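PDB 3SNK: response regulator CheY-like protein, which forms the N-terminal CheY-like receiver domain of a longer pilus assembly protein that probably binds and hydrolyses ATP. Local coordinates for residues Pro76-Ala81 and Thr102-Arg107; Asp48-Gly53 and Gly61-Asp66. All blocks are in the same frame, centred on the assembly; numbering follows the deposited sequence.

Contact 1: residues Pro76-Ala81 and Thr102-Arg107; sequences PGIVEA and TRVLVR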
ATOM      1  N   PRO A  76     -11.860  12.372   5.109  1.00 65.55           N
ATOM      2  CA  PRO A  76     -11.759  13.708   4.490  1.00 64.86           C
ATOM      3  C   PRO A  76     -10.431  14.139   3.835  1.00 65.81           C
ATOM      4  O   PRO A  76     -10.482  14.708   2.734  1.00 65.92           O
ATOM      5  CB  PRO A  76     -12.145  14.670   5.629  1.00 70.11           C
ATOM      6  CG  PRO A  76     -12.407  13.816   6.840  1.00 76.73           C
ATOM      7  CD  PRO A  76     -12.663  12.435   6.350  1.00 71.20           C
ATOM      8  N   GLY A  77      -9.281  13.930   4.463  1.00 58.88           N
ATOM      9  CA  GLY A  77      -8.050  14.400   3.809  1.00 54.97           C
ATOM     10  C   GLY A  77      -7.154  13.327   3.214  1.00 54.57           C
ATOM     11  O   GLY A  77      -5.934  13.513   3.162  1.00 52.99           O
ATOM     12  N   ILE A  78      -7.749  12.217   2.731  1.00 48.27           N
ATOM     13  CA  ILE A  78      -7.017  11.061   2.222  1.00 45.65           C
ATOM     14  C   ILE A  78      -6.076  11.358   1.018  1.00 46.83           C
ATOM     15  O   ILE A  78      -4.944  10.872   1.027  1.00 44.65           O
ATOM     16  CB  ILE A  78      -7.954   9.839   1.925  1.00 49.96           C
ATOM     17  CG1 ILE A  78      -7.152   8.541   1.633  1.00 49.04           C
ATOM     18  CG2 ILE A  78      -8.986  10.113   0.839  1.00 49.85           C
ATOM     19  CD1 ILE A  78      -6.148   8.177   2.697  1.00 55.56           C
ATOM     20  N   VAL A  79      -6.524  12.123   0.009  1.00 45.59           N
ATOM     21  CA  VAL A  79      -5.709  12.422  -1.179  1.00 43.00           C
ATOM     22  C   VAL A  79      -4.549  13.349  -0.800  1.00 45.07           C
ATOM     23  O   VAL A  79      -3.436  13.178  -1.336  1.00 40.71           O
ATOM     24  CB  VAL A  79      -6.555  12.964  -2.359  1.00 45.75           C
ATOM     25  CG1 VAL A  79      -5.675  13.348  -3.547  1.00 42.13           C
ATOM     26  CG2 VAL A  79      -7.602  11.911  -2.784  1.00 46.15           C
ATOM     27  N   GLU A  80      -4.795  14.262   0.160  1.00 43.60           N
ATOM     28  CA  GLU A  80      -3.783  15.185   0.681  1.00 43.28           C
ATOM     29  C   GLU A  80      -2.776  14.412   1.505  1.00 45.60           C
ATOM     30  O   GLU A  80      -1.589  14.715   1.422  1.00 44.55           O
ATOM     31  CB  GLU A  80      -4.399  16.310   1.530  1.00 45.79           C
ATOM     32  CG  GLU A  80      -5.247  17.309   0.766  1.00 51.39           C
ATOM     33  CD  GLU A  80      -6.712  16.943   0.604  1.00 63.02           C
ATOM     34  OE1 GLU A  80      -7.077  15.761   0.807  1.00 56.88           O
ATOM     35  OE2 GLU A  80      -7.493  17.844   0.226  1.00 57.88           O
ATOM     36  N   ALA A  81      -3.236  13.402   2.284  1.00 43.55           N
ATOM     37  CA  ALA A  81      -2.341  12.552   3.077  1.00 43.94           C
ATOM     38  C   ALA A  81      -1.442  11.718   2.151  1.00 45.38           C
ATOM     39  O   ALA A  81      -0.289  11.472   2.502  1.00 46.30           O
ATOM     40  CB  ALA A  81      -3.120  11.655   4.037  1.00 46.58           C
ATOM     41  N   THR A 102     -13.842   4.792  -6.473  1.00 56.50           N
ATOM     42  CA  THR A 102     -12.873   4.610  -7.565  1.00 54.31           C
ATOM     43  C   THR A 102     -12.297   5.984  -7.942  1.00 53.77           C
ATOM     44  O   THR A 102     -11.103   6.065  -8.241  1.00 49.72           O
ATOM     45  CB  THR A 102     -13.490   3.812  -8.724  1.00 65.84           C
ATOM     46  OG1 THR A 102     -13.697   2.479  -8.253  1.00 66.36           O
ATOM     47  CG2 THR A 102     -12.587   3.749  -9.966  1.00 64.32           C
ATOM     48  N   ARG A 103     -13.117   7.047  -7.850  1.00 51.00           N
ATOM     49  CA  ARG A 103     -12.739   8.439  -8.086  1.00 51.59           C
ATOM     50  C   ARG A 103     -11.635   8.898  -7.128  1.00 53.43           C
ATOM     51  O   ARG A 103     -10.686   9.557  -7.557  1.00 51.56           O
ATOM     52  CB  ARG A 103     -13.949   9.354  -7.911  1.00 57.59           C
ATOM     53  CG  ARG A 103     -14.704   9.623  -9.177  1.00 71.77           C
ATOM     54  CD  ARG A 103     -14.779  11.102  -9.497  1.00 84.90           C
ATOM     55  NE  ARG A 103     -15.353  11.302 -10.826  1.00 93.90           N
ATOM     56  CZ  ARG A 103     -14.718  11.849 -11.858  1.00 99.68           C
ATOM     57  NH1 ARG A 103     -13.479  12.313 -11.716  1.00 71.00           N
ATOM     58  NH2 ARG A 103     -15.326  11.963 -13.033  1.00 90.61           N
ATOM     59  N   VAL A 104     -11.778   8.559  -5.826  1.00 50.13           N
ATOM     60  CA  VAL A 104     -10.811   8.891  -4.779  1.00 47.66           C
ATOM     61  C   VAL A 104      -9.553   8.106  -5.060  1.00 48.39           C
ATOM     62  O   VAL A 104      -8.473   8.693  -5.024  1.00 47.27           O
ATOM     63  CB  VAL A 104     -11.337   8.635  -3.337  1.00 52.85           C
ATOM     64  CG1 VAL A 104     -10.282   9.008  -2.304  1.00 50.79           C
ATOM     65  CG2 VAL A 104     -12.635   9.394  -3.073  1.00 55.83           C
ATOM     66  N   LEU A 105      -9.694   6.780  -5.353  1.00 44.07           N
ATOM     67  CA  LEU A 105      -8.569   5.906  -5.672  1.00 41.53           C
ATOM     68  C   LEU A 105      -7.784   6.452  -6.891  1.00 42.52           C
ATOM     69  O   LEU A 105      -6.561   6.465  -6.866  1.00 40.43           O
ATOM     70  CB  LEU A 105      -8.994   4.433  -5.892  1.00 42.51           C
ATOM     71  CG  LEU A 105      -7.849   3.427  -6.127  1.00 45.77           C
ATOM     72  CD1 LEU A 105      -6.839   3.430  -4.981  1.00 44.44           C
ATOM     73  CD2 LEU A 105      -8.372   2.040  -6.347  1.00 47.09           C
ATOM     74  N   VAL A 106      -8.484   6.930  -7.924  1.00 39.92           N
ATOM     75  CA  VAL A 106      -7.847   7.524  -9.093  1.00 38.61           C
ATOM     76  C   VAL A 106      -6.999   8.735  -8.640  1.00 42.77           C
ATOM     77  O   VAL A 106      -5.840   8.823  -9.028  1.00 40.41           O
ATOM     78  CB  VAL A 106      -8.834   7.898 -10.228  1.00 42.38           C
ATOM     79  CG1 VAL A 106      -8.169   8.816 -11.253  1.00 41.35           C
ATOM     80  CG2 VAL A 106      -9.381   6.654 -10.913  1.00 43.10           C
ATOM     81  N   ARG A 107      -7.552   9.610  -7.781  1.00 42.28           N
ATOM     82  CA  ARG A 107      -6.850  10.799  -7.305  1.00 42.58           C
ATOM     83  C   ARG A 107      -5.660  10.446  -6.431  1.00 45.23           C
ATOM     84  O   ARG A 107      -4.726  11.232  -6.345  1.00 42.98           O
ATOM     85  CB  ARG A 107      -7.786  11.739  -6.543  1.00 42.63           C
ATOM     86  CG  ARG A 107      -8.848  12.369  -7.421  1.00 51.07           C
ATOM     87  CD  ARG A 107      -9.420  13.619  -6.780  1.00 62.40           C
ATOM     88  NE  ARG A 107     -10.145  13.334  -5.543  1.00 70.43           N
ATOM     89  CZ  ARG A 107     -11.437  13.029  -5.485  1.00 90.61           C
ATOM     90  NH1 ARG A 107     -12.160  12.955  -6.597  1.00 80.20           N
ATOM     91  NH2 ARG A 107     -12.016  12.793  -4.314  1.00 78.05           N
TER
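Val79, near the start of helix 78-82, points its two methyls at the last turn of helix 99-107. From CB the side chain forks. CG1, anti to the backbone N (chi1 176°), lies 3.6 Å from Arg107 O and 4.0 Å from Arg107 CB. The other branch, CG2, meets three groups: Arg107 CB at 3.8 Å, Val104 CG1 at 4.0 Å, and, obliquely, the guanidinium through Arg107 NE. That arginine runs back along its own helix, and the bend at chi3 (-65°) turns its guanidinium toward Val104, one face lying near Arg103 O and Val104 CA, both offset toward the rim. Val104 also receives Ile78, whose CG2 reaches Val104 CG1 at 3.6 Å, the two side chains crossing at about a right angle. With an alanine replacing Val79, Arg107 CB and O would probably lose their cover from helix 78-82, and Val104 CG1 would keep only Ile78 CG2 of its two neighbours across the contact. In the CheY-like fold these helices follow successive strands. No hydrogen bond links the segments, so the contact rests on branched methyls packed against one another and against CB, O and NE of an exposed arginine.

Contact 2: residues Asp48-Gly53 and Gly61-Asp66; sequences DDFLKG and GIVILD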
ATOM      1  N   ASP A  48      -4.970   3.069   9.128  1.00 69.20           N
ATOM      2  CA  ASP A  48      -5.034   4.493   9.442  1.00 69.43           C
ATOM      3  C   ASP A  48      -3.657   5.158   9.701  1.00 68.42           C
ATOM      4  O   ASP A  48      -3.597   6.389   9.650  1.00 67.57           O
ATOM      5  CB  ASP A  48      -5.990   4.752  10.617  1.00 76.48           C
ATOM      6  CG  ASP A  48      -7.454   4.431  10.317  1.00 94.75           C
ATOM      7  OD1 ASP A  48      -7.790   4.220   9.122  1.00 93.06           O
ATOM      8  OD2 ASP A  48      -8.267   4.411  11.275  1.00106.28           O
ATOM      9  N   ASP A  49      -2.558   4.375   9.897  1.00 62.04           N
ATOM     10  CA  ASP A  49      -1.197   4.915  10.106  1.00 60.68           C
ATOM     11  C   ASP A  49      -0.648   5.549   8.820  1.00 58.62           C
ATOM     12  O   ASP A  49       0.318   6.322   8.860  1.00 56.73           O
ATOM     13  CB  ASP A  49      -0.222   3.858  10.640  1.00 63.41           C
ATOM     14  CG  ASP A  49      -0.265   3.690  12.163  1.00 80.38           C
ATOM     15  OD1 ASP A  49      -1.386   3.644  12.729  1.00 80.12           O
ATOM     16  OD2 ASP A  49       0.818   3.579  12.778  1.00 91.77           O
ATOM     17  N   PHE A  50      -1.291   5.235   7.686  1.00 50.46           N
ATOM     18  CA  PHE A  50      -0.942   5.801   6.394  1.00 45.68           C
ATOM     19  C   PHE A  50      -1.147   7.331   6.423  1.00 51.64           C
ATOM     20  O   PHE A  50      -0.348   8.068   5.842  1.00 49.22           O
ATOM     21  CB  PHE A  50      -1.799   5.150   5.303  1.00 45.42           C
ATOM     22  CG  PHE A  50      -1.686   5.804   3.948  1.00 43.96           C
ATOM     23  CD1 PHE A  50      -0.665   5.455   3.073  1.00 44.06           C
ATOM     24  CD2 PHE A  50      -2.594   6.784   3.552  1.00 46.10           C
ATOM     25  CE1 PHE A  50      -0.560   6.065   1.811  1.00 43.06           C
ATOM     26  CE2 PHE A  50      -2.476   7.406   2.296  1.00 45.60           C
ATOM     27  CZ  PHE A  50      -1.462   7.040   1.442  1.00 41.34           C
ATOM     28  N   LEU A  51      -2.210   7.797   7.124  1.00 53.01           N
ATOM     29  CA  LEU A  51      -2.585   9.208   7.233  1.00 54.81           C
ATOM     30  C   LEU A  51      -1.508  10.063   7.894  1.00 60.59           C
ATOM     31  O   LEU A  51      -1.507  11.280   7.714  1.00 59.50           O
ATOM     32  CB  LEU A  51      -3.896   9.355   8.019  1.00 58.53           C
ATOM     33  CG  LEU A  51      -5.147   8.703   7.414  1.00 63.91           C
ATOM     34  CD1 LEU A  51      -6.295   8.750   8.399  1.00 67.41           C
ATOM     35  CD2 LEU A  51      -5.553   9.381   6.100  1.00 63.73           C
ATOM     36  N   LYS A  52      -0.601   9.433   8.656  1.00 58.42           N
ATOM     37  CA  LYS A  52       0.465  10.118   9.381  1.00 60.14           C
ATOM     38  C   LYS A  52       1.633  10.489   8.479  1.00 60.61           C
ATOM     39  O   LYS A  52       2.436  11.343   8.842  1.00 60.87           O
ATOM     40  CB  LYS A  52       0.964   9.244  10.546  1.00 64.99           C
ATOM     41  CG  LYS A  52       0.010   9.169  11.727  1.00 80.01           C
ATOM     42  CD  LYS A  52       0.380   7.987  12.616  1.00 93.90           C
ATOM     43  CE  LYS A  52      -0.563   7.795  13.774  1.00106.99           C
ATOM     44  NZ  LYS A  52      -0.043   6.783  14.731  1.00119.27           N
ATOM     45  N   GLY A  53       1.732   9.850   7.322  1.00 54.70           N
ATOM     46  CA  GLY A  53       2.833  10.093   6.403  1.00 52.50           C
ATOM     47  C   GLY A  53       4.080   9.330   6.826  1.00 56.75           C
ATOM     48  O   GLY A  53       4.064   8.617   7.838  1.00 55.50           O
ATOM     49  N   GLY A  61      10.384   3.465  -0.148  1.00 61.15           N
ATOM     50  CA  GLY A  61      10.584   3.064  -1.526  1.00 58.61           C
ATOM     51  C   GLY A  61       9.236   2.805  -2.161  1.00 54.32           C
ATOM     52  O   GLY A  61       8.955   3.327  -3.235  1.00 53.05           O
ATOM     53  N   ILE A  62       8.393   2.010  -1.482  1.00 46.17           N
ATOM     54  CA  ILE A  62       7.058   1.594  -1.920  1.00 44.13           C
ATOM     55  C   ILE A  62       6.128   1.575  -0.747  1.00 46.01           C
ATOM     56  O   ILE A  62       6.514   1.130   0.333  1.00 46.50           O
ATOM     57  CB  ILE A  62       7.085   0.158  -2.573  1.00 48.88           C
ATOM     58  CG1 ILE A  62       7.999   0.079  -3.788  1.00 51.50           C
ATOM     59  CG2 ILE A  62       5.678  -0.357  -2.931  1.00 48.74           C
ATOM     60  CD1 ILE A  62       8.635  -1.272  -3.926  1.00 65.38           C
ATOM     61  N   VAL A  63       4.875   1.956  -0.983  1.00 40.55           N
ATOM     62  CA  VAL A  63       3.798   1.863  -0.012  1.00 40.51           C
ATOM     63  C   VAL A  63       2.788   0.831  -0.517  1.00 44.21           C
ATOM     64  O   VAL A  63       2.449   0.823  -1.702  1.00 42.43           O
ATOM     65  CB  VAL A  63       3.132   3.235   0.261  1.00 43.84           C
ATOM     66  CG1 VAL A  63       1.862   3.094   1.093  1.00 43.79           C
ATOM     67  CG2 VAL A  63       4.102   4.158   0.966  1.00 44.32           C
ATOM     68  N   ILE A  64       2.312  -0.035   0.370  1.00 41.42           N
ATOM     69  CA  ILE A  64       1.256  -0.995   0.047  1.00 42.00           C
ATOM     70  C   ILE A  64       0.103  -0.656   0.948  1.00 47.00           C
ATOM     71  O   ILE A  64       0.225  -0.688   2.185  1.00 47.28           O
ATOM     72  CB  ILE A  64       1.660  -2.475   0.102  1.00 46.16           C
ATOM     73  CG1 ILE A  64       2.811  -2.746  -0.889  1.00 47.05           C
ATOM     74  CG2 ILE A  64       0.443  -3.379  -0.209  1.00 47.86           C
ATOM     75  CD1 ILE A  64       3.509  -4.058  -0.719  1.00 55.36           C
ATOM     76  N   LEU A  65      -0.996  -0.256   0.336  1.00 42.40           N
ATOM     77  CA  LEU A  65      -2.125   0.185   1.127  1.00 43.94           C
ATOM     78  C   LEU A  65      -3.311  -0.757   0.915  1.00 49.90           C
ATOM     79  O   LEU A  65      -3.835  -0.883  -0.188  1.00 46.62           O
ATOM     80  CB  LEU A  65      -2.470   1.654   0.804  1.00 42.73           C
ATOM     81  CG  LEU A  65      -3.671   2.282   1.521  1.00 48.34           C
ATOM     82  CD1 LEU A  65      -3.440   2.385   3.041  1.00 48.47           C
ATOM     83  CD2 LEU A  65      -3.979   3.641   0.933  1.00 50.04           C
ATOM     84  N   ASP A  66      -3.673  -1.466   1.987  1.00 49.74           N
ATOM     85  CA  ASP A  66      -4.833  -2.353   1.976  1.00 52.64           C
ATOM     86  C   ASP A  66      -6.048  -1.539   2.384  1.00 58.04           C
ATOM     87  O   ASP A  66      -6.215  -1.230   3.561  1.00 57.84           O
ATOM     88  CB  ASP A  66      -4.634  -3.554   2.920  1.00 55.94           C
ATOM     89  CG  ASP A  66      -5.818  -4.508   3.032  1.00 61.25           C
ATOM     90  OD1 ASP A  66      -6.715  -4.456   2.147  1.00 61.45           O
ATOM     91  OD2 ASP A  66      -5.814  -5.362   3.966  1.00 60.87           O
TER
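Phe50 presses its ring onto Leu65 and Val63 of the central strand of a receiver-type parallel alpha/beta fold. Its 3-10 segment lies between strands 40-45 and 62-68, where receiver domains ordinarily carry a helix. The ring is reached in two ways. Leu65 CD2 stands over one face in a CH-pi contact, 4.1 Å from the Phe50 centroid and only 2° off the ring normal, while Leu65 CD1 lies 3.9 Å from Phe50 CB. Val63 CG1 instead comes in at the ring edge, 3.9 Å from Phe50 CE1. With CG anti to the backbone N (chi1 171°), Phe50 extends from its turn toward the strand and crosses both aliphatic side chains at about a right angle. The ring also stacks with Trp85, whose NE1 hydrogen-bonds to Phe50 O and so ties down the turn as well.

Between Val63 and Leu65, Ile64 points away to pack on helix 24-36. Just after Leu65, Asp66, which probably corresponds to the phospho-accepting aspartate of receiver domains, forms a salt bridge with Lys116. The outer side of the 3-10 segment is much looser. Asp48 makes a weak, long ion pair with Lys75. Beyond it the extended, exposed Lys52 reaches back along its own turn, bringing NZ to a long 3.8 Å from Asp49 OD2.

Contact 2 is wholly buried near the centre of the domain, whereas contact 1, about 13 Å away between centres, is only partly buried and ends at an exposed arginine. Both lack hydrogen bonds between their segments, yet the inner contact uses an aromatic face and edge against strand side chains, and the outer one joins aliphatic branches of two helices. They hold different elements: a 3-10 turn on the central strand in contact 2, and helices 78-82 and 99-107 in contact 1. Ile78 connects them, its CD1 lying 3.7 Å from Leu51 CD2 and 3.8 Å from Phe50 CE2, so apolar packing continues from the strand through the turn to the outer helices.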